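Local structure of DNA gyrase, B subunit, truncated (Myxococcus xanthus, 3CWV) at residues A[43-48]-A[94-99]; A[49-54]-A[67-72]; A[72-77]-A[149-154]; A[187-192]-A[202-207]. The protein probably acts as the ATP-binding B subunit of a type II topoisomerase, driving ATP-dependent breakage, passage and rejoining of double-stranded DNA. All blocks are in the same frame, centred on the assembly; numbering follows the deposited sequence.

Interactions 2, 3 and 4 all reach the eight-stranded mixed sheet, while interaction 1 ties the end of helix 28-47 to the loop that precedes helix 102-107. The arrangement is consistent with the GHKL ATPase fold of the GyrB family. Interactions 2 and 3, centres about 8 Å apart, share Thr72, and Ser70 N lies 2.9 Å from Arg151 O. Interaction 1 adjoins interaction 2, where Glu45 O lies 2.8 Å from Glu50 N, and interaction 3 through Trp96, whose CE2 lies 3.5 Å from Val153 CG1 and CB 3.7 Å from Val73 CG2. Neighbouring strands 53-58 and 189-194 join interactions 2 and 4. Interactions 3 and 4 stay about 10 Å apart at their nearest atoms.

Interaction 1: residues A[43-48]-A[94-99]; sequences YEEARR and DGWGWD
Glu45, in the last turn of helix 28-47, reaches across to Trp96 with nearly its whole side chain. CB starts against Cys51. Chi1 (-60°) sets CG against the indole, and the bend at chi2 (-65°) brings the carboxylate back beside the loop backbone. CG lies 3.5 Å from Trp96 CD1, approaching the five-membered ring obliquely. CD follows at 3.7 Å from the same CD1, and OE1 also stays near that carbon. The two side chains cross at about a right angle, with carboxylate and indole planes 55° apart. At the tip, OE2 accepts a bond from a water at 2.6 Å, and this water in turn accepts from Gly97 N at 2.9 Å. The water thus links the Glu45 carboxylate to a type II beta turn, Gly95 to Trp98, closed by the bond from Trp98 N to Gly95 O. Gly97 takes the positive phi of the turn's third position, where a side chain would be crowded by Trp96. An alanine in place of Glu45 is likely to leave the Gly97 water without its acidic acceptor and Trp96 CD1 less covered. Trp96 continues onto Leu78 of helix 75-82 and onto Val153 and Val155 of strand 151-159. Nearer the surface, Arg48 NH1 stands 4.3 Å from Asp94 OD1, beyond salt-bridge range, so any attraction between these opposite charges is probably weak.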
# COMPACT_ATOMS: atom_id res chain seq x y z
N TYR A 43 3.60 5.21 1.10
CA TYR A 43 2.50 4.70 1.91
C TYR A 43 2.74 4.91 3.41
O TYR A 43 1.83 5.29 4.13
CB TYR A 43 2.24 3.21 1.70
CG TYR A 43 1.22 2.72 2.69
CD1 TYR A 43 -0.13 3.03 2.53
CD2 TYR A 43 1.62 2.03 3.83
CE1 TYR A 43 -1.07 2.60 3.47
CE2 TYR A 43 0.71 1.62 4.77
CZ TYR A 43 -0.63 1.90 4.58
OH TYR A 43 -1.53 1.49 5.52
N GLU A 44 3.94 4.60 3.89
CA GLU A 44 4.19 4.69 5.32
C GLU A 44 4.13 6.14 5.79
O GLU A 44 3.60 6.44 6.89
CB GLU A 44 5.52 4.02 5.69
CG GLU A 44 5.94 4.23 7.16
CD GLU A 44 5.06 3.50 8.18
OE1 GLU A 44 4.23 2.64 7.81
OE2 GLU A 44 5.21 3.78 9.38
N GLU A 45 4.63 7.06 4.97
CA GLU A 45 4.48 8.49 5.28
C GLU A 45 3.01 8.89 5.29
O GLU A 45 2.56 9.60 6.21
CB GLU A 45 5.24 9.37 4.30
CG GLU A 45 6.74 9.08 4.30
CD GLU A 45 7.40 9.44 5.63
OE1 GLU A 45 7.43 10.63 6.01
OE2 GLU A 45 7.89 8.51 6.29
N ALA A 46 2.26 8.48 4.26
CA ALA A 46 0.81 8.78 4.21
C ALA A 46 0.08 8.16 5.41
O ALA A 46 -0.78 8.81 6.00
CB ALA A 46 0.19 8.29 2.89
N ARG A 47 0.39 6.90 5.73
CA ARG A 47 -0.23 6.21 6.87
C ARG A 47 -0.10 7.04 8.18
O ARG A 47 -1.00 7.06 9.04
CB ARG A 47 0.42 4.85 7.07
CG ARG A 47 -0.28 3.99 8.14
CD ARG A 47 0.52 2.74 8.53
NE ARG A 47 1.77 3.01 9.25
CZ ARG A 47 1.84 3.38 10.53
NH1 ARG A 47 0.72 3.56 11.23
NH2 ARG A 47 3.02 3.57 11.11
N ARG A 48 1.02 7.73 8.31
CA ARG A 48 1.36 8.49 9.53
C ARG A 48 0.89 9.93 9.44
O ARG A 48 1.14 10.72 10.36
CB ARG A 48 2.88 8.50 9.72
CG ARG A 48 3.45 7.14 10.06
CD ARG A 48 4.32 7.22 11.31
NE ARG A 48 3.49 7.47 12.49
CZ ARG A 48 3.96 7.89 13.66
NH1 ARG A 48 5.27 8.13 13.81
NH2 ARG A 48 3.12 8.09 14.67
N ASP A 94 13.14 6.77 13.05
CA ASP A 94 12.06 7.41 12.30
C ASP A 94 12.63 8.20 11.14
O ASP A 94 13.78 8.62 11.18
CB ASP A 94 11.26 8.40 13.17
CG ASP A 94 10.67 7.75 14.42
OD1 ASP A 94 9.46 7.45 14.39
OD2 ASP A 94 11.43 7.53 15.41
N GLY A 95 11.82 8.42 10.11
CA GLY A 95 12.31 9.18 8.97
C GLY A 95 11.75 8.67 7.67
O GLY A 95 11.24 7.53 7.61
N TRP A 96 11.80 9.53 6.67
CA TRP A 96 11.41 9.15 5.30
C TRP A 96 12.22 7.93 4.84
O TRP A 96 13.43 7.98 4.71
CB TRP A 96 11.60 10.34 4.34
CG TRP A 96 10.80 10.17 3.09
CD1 TRP A 96 9.51 10.58 2.86
CD2 TRP A 96 11.23 9.52 1.88
NE1 TRP A 96 9.12 10.24 1.57
CE2 TRP A 96 10.15 9.58 0.95
CE3 TRP A 96 12.43 8.92 1.49
CZ2 TRP A 96 10.23 9.04 -0.33
CZ3 TRP A 96 12.51 8.39 0.20
CH2 TRP A 96 11.41 8.45 -0.69
N GLY A 97 11.55 6.81 4.60
CA GLY A 97 12.25 5.57 4.14
C GLY A 97 12.97 4.82 5.25
O GLY A 97 13.63 3.82 4.99
N TRP A 98 12.82 5.27 6.50
CA TRP A 98 13.43 4.55 7.62
C TRP A 98 12.70 3.23 7.84
O TRP A 98 11.47 3.18 7.84
CB TRP A 98 13.37 5.38 8.92
CG TRP A 98 14.33 4.93 9.96
CD1 TRP A 98 14.13 3.95 10.89
CD2 TRP A 98 15.65 5.45 10.21
NE1 TRP A 98 15.25 3.82 11.69
CE2 TRP A 98 16.19 4.72 11.28
CE3 TRP A 98 16.41 6.46 9.62
CZ2 TRP A 98 17.47 4.98 11.81
CZ3 TRP A 98 17.71 6.70 10.13
CH2 TRP A 98 18.21 5.97 11.22
N ASP A 99 13.45 2.16 8.06
CA ASP A 99 12.90 0.81 8.09
C ASP A 99 12.07 0.44 6.83
O ASP A 99 10.99 -0.15 6.93
CB ASP A 99 12.07 0.57 9.35
CG ASP A 99 11.91 -0.94 9.68
OD1 ASP A 99 12.78 -1.74 9.31
OD2 ASP A 99 10.89 -1.30 10.31
O HOH W 1 8.74 6.45 5.03

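Interaction 2: residues A[49-54]-A[67-72]; sequences GECRDV and FCTSRT
Asp53 and Thr69 face each other where strands 53-58 and 64-70 form an antiparallel beta hairpin. Thr69 N donates to Asp53 O at 3.1 Å, and the side chains add a second link: Thr69 OG1 gives its proton to the anti lone pair of Asp53 OD2, 3.0 Å away. Thr69 can do this because its hydroxyl sits between the backbone N and carbonyl carbon (chi1 54°), turned across the hairpin, while CG2 packs against Asp53 CB. A threonine suits the place by offering both a donor and a methyl. One pair further along, Val54 and Cys68 form a non-hydrogen-bonded pair whose side chains lie on the face covered by Ala42 of helix 28-47.

Beyond the strands the contact is made by long polar side chains. The bends at chi2 and chi3 carry the Arg71 guanidinium across to the 49-52 backbone, where NH1 donates to Gly49 O, the carbonyl of the glycine that ends helix 28-47 in a Schellman motif. That bond lies in the carbonyl plane. The extended Arg52 lays its guanidinium flat on Arg71, planes 5° apart and centres 3.8 Å apart. The like charges are probably eased by Glu50, whose OE1 lies over the opposite face of Arg71 in a long salt bridge with NH1. One water receives a bond from Arg71 NH2 at 2.9 Å and donates to Thr69 OG1 at 3.3 Å.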
# COMPACT_ATOMS: atom_id res chain seq x y z
N GLY A 49 0.23 10.27 8.34
CA GLY A 49 -0.32 11.61 8.18
C GLY A 49 0.75 12.62 7.81
O GLY A 49 0.61 13.83 8.08
N GLU A 50 1.80 12.14 7.13
CA GLU A 50 2.98 12.94 6.80
C GLU A 50 3.23 13.09 5.29
O GLU A 50 4.29 13.56 4.86
CB GLU A 50 4.21 12.34 7.48
CG GLU A 50 4.11 12.29 9.03
CD GLU A 50 4.10 13.69 9.64
OE1 GLU A 50 4.34 14.69 8.92
OE2 GLU A 50 3.84 13.80 10.85
N CYS A 51 2.25 12.71 4.47
CA CYS A 51 2.41 12.86 3.03
C CYS A 51 1.05 13.01 2.40
O CYS A 51 0.17 12.17 2.61
CB CYS A 51 3.12 11.64 2.43
SG CYS A 51 3.21 11.75 0.59
N ARG A 52 0.87 14.09 1.64
CA ARG A 52 -0.41 14.37 1.00
C ARG A 52 -0.42 14.11 -0.50
O ARG A 52 -1.50 14.05 -1.09
CB ARG A 52 -0.80 15.83 1.23
CG ARG A 52 -1.07 16.15 2.73
CD ARG A 52 -1.30 17.66 2.92
NE ARG A 52 -1.40 17.99 4.35
CZ ARG A 52 -1.02 19.15 4.89
NH1 ARG A 52 -0.51 20.11 4.12
NH2 ARG A 52 -1.15 19.34 6.20
N ASP A 53 0.76 14.02 -1.12
CA ASP A 53 0.87 13.86 -2.59
C ASP A 53 2.01 12.90 -2.94
O ASP A 53 3.09 13.00 -2.36
CB ASP A 53 1.13 15.18 -3.33
CG ASP A 53 0.19 16.28 -2.90
OD1 ASP A 53 -0.79 16.53 -3.61
OD2 ASP A 53 0.44 16.89 -1.84
N VAL A 54 1.75 12.01 -3.90
CA VAL A 54 2.75 11.06 -4.41
C VAL A 54 2.61 11.04 -5.92
O VAL A 54 1.49 10.87 -6.44
CB VAL A 54 2.47 9.61 -3.89
CG1 VAL A 54 3.48 8.60 -4.49
CG2 VAL A 54 2.50 9.55 -2.38
N PHE A 67 8.03 11.13 -6.59
CA PHE A 67 8.08 12.35 -5.77
C PHE A 67 7.00 12.30 -4.70
O PHE A 67 5.88 11.84 -4.96
CB PHE A 67 7.91 13.61 -6.64
CG PHE A 67 7.75 14.87 -5.82
CD1 PHE A 67 8.86 15.55 -5.35
CD2 PHE A 67 6.48 15.35 -5.49
CE1 PHE A 67 8.73 16.70 -4.57
CE2 PHE A 67 6.34 16.50 -4.72
CZ PHE A 67 7.46 17.18 -4.26
N CYS A 68 7.34 12.78 -3.49
CA CYS A 68 6.41 12.83 -2.37
C CYS A 68 6.51 14.20 -1.72
O CYS A 68 7.62 14.68 -1.54
CB CYS A 68 6.83 11.83 -1.31
SG CYS A 68 6.56 10.15 -1.77
N THR A 69 5.38 14.81 -1.37
CA THR A 69 5.39 16.04 -0.58
C THR A 69 5.53 15.63 0.86
O THR A 69 5.30 14.48 1.22
CB THR A 69 4.08 16.88 -0.76
OG1 THR A 69 2.94 16.05 -0.49
CG2 THR A 69 3.99 17.43 -2.20
N SER A 70 5.90 16.58 1.71
CA SER A 70 6.24 16.25 3.09
C SER A 70 6.26 17.53 3.90
O SER A 70 6.40 18.63 3.34
CB SER A 70 7.65 15.61 3.13
OG SER A 70 7.96 15.14 4.45
N ARG A 71 6.12 17.40 5.22
CA ARG A 71 6.42 18.53 6.11
C ARG A 71 7.62 18.18 6.98
O ARG A 71 8.06 18.99 7.77
CB ARG A 71 5.22 18.86 7.02
CG ARG A 71 4.15 19.75 6.38
CD ARG A 71 2.76 19.25 6.79
NE ARG A 71 2.39 18.13 5.93
CZ ARG A 71 1.76 17.03 6.33
NH1 ARG A 71 1.41 16.86 7.59
NH2 ARG A 71 1.50 16.08 5.44
N THR A 72 8.15 16.96 6.85
CA THR A 72 9.23 16.55 7.76
C THR A 72 10.55 16.07 7.13
O THR A 72 11.59 16.04 7.81
CB THR A 72 8.75 15.45 8.73
OG1 THR A 72 8.26 14.33 7.97
CG2 THR A 72 7.67 15.99 9.65
O HOH W 2 6.93 12.85 4.58
O HOH W 3 5.59 15.06 6.78
O HOH W 4 -0.73 13.68 5.23
O HOH W 5 2.54 16.37 2.74

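Interaction 3: residues A[72-77]-A[149-154]; sequences TVTAEN and AERGVR
Arg151 and Val73 carry the close-packed part of this contact, their side chains running antiparallel alongside each other. Val73 CG1 rests 3.9 Å from Arg151 CB and also covers the backbone at Gly152, while CG2 meets Val153 CG1 at 4.1 Å. Its two methyls are divided between these partners because CG2 stands anti to the backbone N and CG1 points between N and the carbonyl carbon (chi1 68°); a branched valine fills both directions at once. The Arg151 chain runs extended from CG to NE, passes CD within 3.2 Å of Val73 O, and ends with NH1 donating to that same oxygen at 2.8 Å. The bond is fairly straight (162°), but it comes from well above the carbonyl plane rather than along a lone pair. Towards solvent the fit is looser. Thr72 CA lies over one face of the guanidinium, and Thr74 CG2 touches NH1 at its edge, 3.5 Å away, while Thr74 OG1 turns to its own helix and accepts from Asn77 N as the N-cap. A leucine in place of Arg151 would probably leave Val73 O without its side-chain donor and free the turn before the helix to shift. Arg151 also packs on Ala118 of strand 109-118, and Val73 and Val153 meet Leu78, so the start of helix 75-82 lies against strand 151-159, itself flanked by strands 64-70 and 109-118.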
# COMPACT_ATOMS: atom_id res chain seq x y z
N THR A 72 8.15 16.96 6.85
CA THR A 72 9.23 16.55 7.76
C THR A 72 10.55 16.07 7.13
O THR A 72 11.59 16.04 7.81
CB THR A 72 8.75 15.45 8.73
OG1 THR A 72 8.26 14.33 7.97
CG2 THR A 72 7.67 15.99 9.65
N VAL A 73 10.54 15.69 5.85
CA VAL A 73 11.74 15.10 5.24
C VAL A 73 12.95 16.03 5.36
O VAL A 73 12.83 17.26 5.25
CB VAL A 73 11.49 14.68 3.75
CG1 VAL A 73 11.30 15.93 2.84
CG2 VAL A 73 12.64 13.77 3.26
N THR A 74 14.13 15.45 5.60
CA THR A 74 15.37 16.24 5.53
C THR A 74 16.42 15.60 4.63
O THR A 74 16.44 14.39 4.43
CB THR A 74 16.02 16.39 6.91
OG1 THR A 74 16.52 15.12 7.32
CG2 THR A 74 15.00 16.86 7.94
N ALA A 75 17.35 16.42 4.15
CA ALA A 75 18.46 15.88 3.38
C ALA A 75 19.34 14.94 4.19
O ALA A 75 19.85 13.96 3.66
CB ALA A 75 19.30 17.02 2.77
N GLU A 76 19.55 15.25 5.48
CA GLU A 76 20.38 14.37 6.31
C GLU A 76 19.76 12.98 6.46
O GLU A 76 20.47 11.97 6.43
CB GLU A 76 20.56 14.95 7.72
CG GLU A 76 21.77 14.32 8.36
CD GLU A 76 21.67 14.22 9.86
OE1 GLU A 76 21.03 15.11 10.48
OE2 GLU A 76 22.27 13.26 10.41
N ASN A 77 18.45 12.97 6.65
CA ASN A 77 17.60 11.76 6.63
C ASN A 77 17.88 10.93 5.37
O ASN A 77 18.25 9.76 5.49
CB ASN A 77 16.13 12.22 6.80
CG ASN A 77 15.04 11.18 6.39
OD1 ASN A 77 15.31 10.00 6.09
ND2 ASN A 77 13.79 11.65 6.40
N ALA A 149 4.87 22.36 -2.10
CA ALA A 149 4.57 22.04 -0.71
C ALA A 149 5.67 22.59 0.17
O ALA A 149 6.69 23.03 -0.34
CB ALA A 149 4.44 20.50 -0.52
N GLU A 150 5.50 22.49 1.49
CA GLU A 150 6.55 22.94 2.43
C GLU A 150 7.87 22.21 2.15
O GLU A 150 8.95 22.84 2.10
CB GLU A 150 6.14 22.66 3.89
CG GLU A 150 4.97 23.46 4.40
CD GLU A 150 4.76 23.26 5.91
OE1 GLU A 150 5.67 22.74 6.59
OE2 GLU A 150 3.67 23.63 6.41
N ARG A 151 7.79 20.89 2.00
CA ARG A 151 8.96 20.09 1.72
C ARG A 151 8.57 18.99 0.72
O ARG A 151 7.39 18.71 0.49
CB ARG A 151 9.49 19.40 2.98
CG ARG A 151 9.80 20.33 4.13
CD ARG A 151 10.77 19.69 5.08
NE ARG A 151 10.76 20.42 6.34
CZ ARG A 151 11.47 20.08 7.40
NH1 ARG A 151 12.25 19.00 7.35
NH2 ARG A 151 11.38 20.80 8.51
N GLY A 152 9.59 18.37 0.14
CA GLY A 152 9.34 17.23 -0.75
C GLY A 152 10.62 16.50 -1.06
O GLY A 152 11.71 17.01 -0.81
N VAL A 153 10.47 15.30 -1.61
CA VAL A 153 11.62 14.49 -1.95
C VAL A 153 11.29 13.74 -3.26
O VAL A 153 10.18 13.24 -3.42
CB VAL A 153 12.02 13.53 -0.80
CG1 VAL A 153 10.79 12.80 -0.25
CG2 VAL A 153 13.11 12.55 -1.25
N ARG A 154 12.24 13.75 -4.18
CA ARG A 154 12.15 12.95 -5.41
C ARG A 154 13.29 11.94 -5.48
O ARG A 154 14.44 12.29 -5.24
CB ARG A 154 12.20 13.88 -6.63
CG ARG A 154 12.08 13.17 -8.00
CD ARG A 154 12.39 14.24 -9.09
NE ARG A 154 11.98 13.80 -10.43
CZ ARG A 154 12.82 13.42 -11.40
NH1 ARG A 154 12.33 13.06 -12.59
NH2 ARG A 154 14.14 13.42 -11.21

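Interaction 4: residues A[187-192]-A[202-207]; sequences GLRVSF and LWHLPG
The guanidinium of Arg189 lies almost flat on the imidazole of His204, with planes 17° apart and centres 4.1 Å apart. Pro206 CD covers the opposite face of the ring, which is therefore sandwiched. Chi1 of His204 (175°) swings the ring out beside its own carbonyl carbon, where the CD2 edge meets Gly187 O at 3.1 Å. At the guanidinium edge Leu202 CD2 approaches Arg189 NH1 at 3.8 Å, while the other methyl, CD1, packs on Ser191 OG; the small serine suits a place beneath a branched leucine. Arg189, Ser191, Leu202 and His204 share one face of the antiparallel beta hairpin formed by strands 189-194 and 199-204, the latter an outermost strand of the large sheet. Val190 N donates to Trp203 O at 3.0 Å and Trp203 N to Val190 O at 2.8 Å; this hydrogen-bonded pair turns its side chains to the other face. There Trp203 presents its ring edge rather than its face: CZ3 meets Phe192 CB in plane at 3.6 Å, and CE3 lies near Val190 O. Cys178, Asn179 and Ala182 of helix 171-184 also pack against the indole. One water lies 2.7 Å from Leu188 O and accepts from Leu205 N.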
# COMPACT_ATOMS: atom_id res chain seq x y z
N GLY A 187 -7.69 9.79 0.89
CA GLY A 187 -7.34 11.20 0.93
C GLY A 187 -5.96 11.50 0.34
O GLY A 187 -5.71 12.62 -0.09
N LEU A 188 -5.08 10.51 0.31
CA LEU A 188 -3.79 10.66 -0.38
C LEU A 188 -4.02 10.89 -1.89
O LEU A 188 -4.79 10.15 -2.51
CB LEU A 188 -2.96 9.38 -0.21
CG LEU A 188 -1.57 9.37 -0.86
CD1 LEU A 188 -0.69 10.50 -0.31
CD2 LEU A 188 -0.89 8.00 -0.69
N ARG A 189 -3.39 11.92 -2.45
CA ARG A 189 -3.37 12.15 -3.91
C ARG A 189 -2.23 11.39 -4.56
O ARG A 189 -1.06 11.61 -4.23
CB ARG A 189 -3.24 13.65 -4.21
CG ARG A 189 -4.44 14.42 -3.69
CD ARG A 189 -4.33 15.90 -3.90
NE ARG A 189 -5.58 16.55 -3.47
CZ ARG A 189 -6.69 16.62 -4.21
NH1 ARG A 189 -6.73 16.10 -5.44
NH2 ARG A 189 -7.77 17.23 -3.71
N VAL A 190 -2.55 10.45 -5.46
CA VAL A 190 -1.50 9.64 -6.05
C VAL A 190 -1.63 9.80 -7.55
O VAL A 190 -2.73 9.66 -8.07
CB VAL A 190 -1.68 8.13 -5.77
CG1 VAL A 190 -0.53 7.35 -6.40
CG2 VAL A 190 -1.73 7.84 -4.25
N SER A 191 -0.52 10.09 -8.24
CA SER A 191 -0.54 10.28 -9.68
C SER A 191 0.43 9.34 -10.37
O SER A 191 1.51 9.03 -9.84
CB SER A 191 -0.16 11.72 -10.02
OG SER A 191 -1.14 12.63 -9.53
N PHE A 192 0.05 8.90 -11.56
CA PHE A 192 0.93 8.12 -12.40
C PHE A 192 1.16 8.89 -13.71
O PHE A 192 0.21 9.17 -14.41
CB PHE A 192 0.31 6.75 -12.65
CG PHE A 192 1.16 5.87 -13.49
CD1 PHE A 192 2.34 5.33 -12.97
CD2 PHE A 192 0.78 5.57 -14.80
CE1 PHE A 192 3.16 4.50 -13.76
CE2 PHE A 192 1.60 4.75 -15.60
CZ PHE A 192 2.78 4.21 -15.07
N LEU A 202 -4.59 10.94 -12.00
CA LEU A 202 -4.62 11.30 -10.58
C LEU A 202 -5.72 10.54 -9.93
O LEU A 202 -6.88 10.60 -10.38
CB LEU A 202 -4.86 12.81 -10.37
CG LEU A 202 -5.24 13.21 -8.92
CD1 LEU A 202 -4.06 13.03 -7.89
CD2 LEU A 202 -5.85 14.67 -8.82
N TRP A 203 -5.38 9.80 -8.87
CA TRP A 203 -6.40 9.17 -8.03
C TRP A 203 -6.47 9.91 -6.70
O TRP A 203 -5.46 10.25 -6.12
CB TRP A 203 -6.05 7.70 -7.74
CG TRP A 203 -6.08 6.86 -8.96
CD1 TRP A 203 -7.18 6.24 -9.49
CD2 TRP A 203 -4.98 6.54 -9.82
NE1 TRP A 203 -6.83 5.54 -10.62
CE2 TRP A 203 -5.49 5.70 -10.85
CE3 TRP A 203 -3.62 6.88 -9.83
CZ2 TRP A 203 -4.68 5.20 -11.88
CZ3 TRP A 203 -2.82 6.39 -10.84
CH2 TRP A 203 -3.35 5.56 -11.86
N HIS A 204 -7.69 10.17 -6.25
CA HIS A 204 -7.92 10.73 -4.94
C HIS A 204 -9.23 10.07 -4.49
O HIS A 204 -10.29 10.31 -5.08
CB HIS A 204 -7.97 12.26 -4.99
CG HIS A 204 -8.31 12.90 -3.67
ND1 HIS A 204 -9.42 13.69 -3.49
CD2 HIS A 204 -7.71 12.81 -2.47
CE1 HIS A 204 -9.49 14.08 -2.23
NE2 HIS A 204 -8.46 13.56 -1.59
N LEU A 205 -9.11 9.14 -3.54
CA LEU A 205 -10.26 8.35 -3.10
C LEU A 205 -10.54 8.65 -1.62
O LEU A 205 -10.20 7.85 -0.75
CB LEU A 205 -10.02 6.84 -3.36
CG LEU A 205 -10.24 6.31 -4.80
CD1 LEU A 205 -9.18 6.83 -5.76
CD2 LEU A 205 -10.27 4.77 -4.85
N PRO A 206 -11.17 9.80 -1.32
CA PRO A 206 -11.39 10.12 0.10
C PRO A 206 -12.28 9.09 0.79
O PRO A 206 -12.19 8.90 1.99
CB PRO A 206 -12.04 11.51 0.07
CG PRO A 206 -12.56 11.70 -1.34
CD PRO A 206 -11.72 10.82 -2.24
N GLY A 207 -13.09 8.37 0.02
CA GLY A 207 -13.89 7.29 0.59
C GLY A 207 -13.14 5.98 0.75
O GLY A 207 -13.72 5.00 1.17
O HOH W 6 -6.97 8.69 -1.74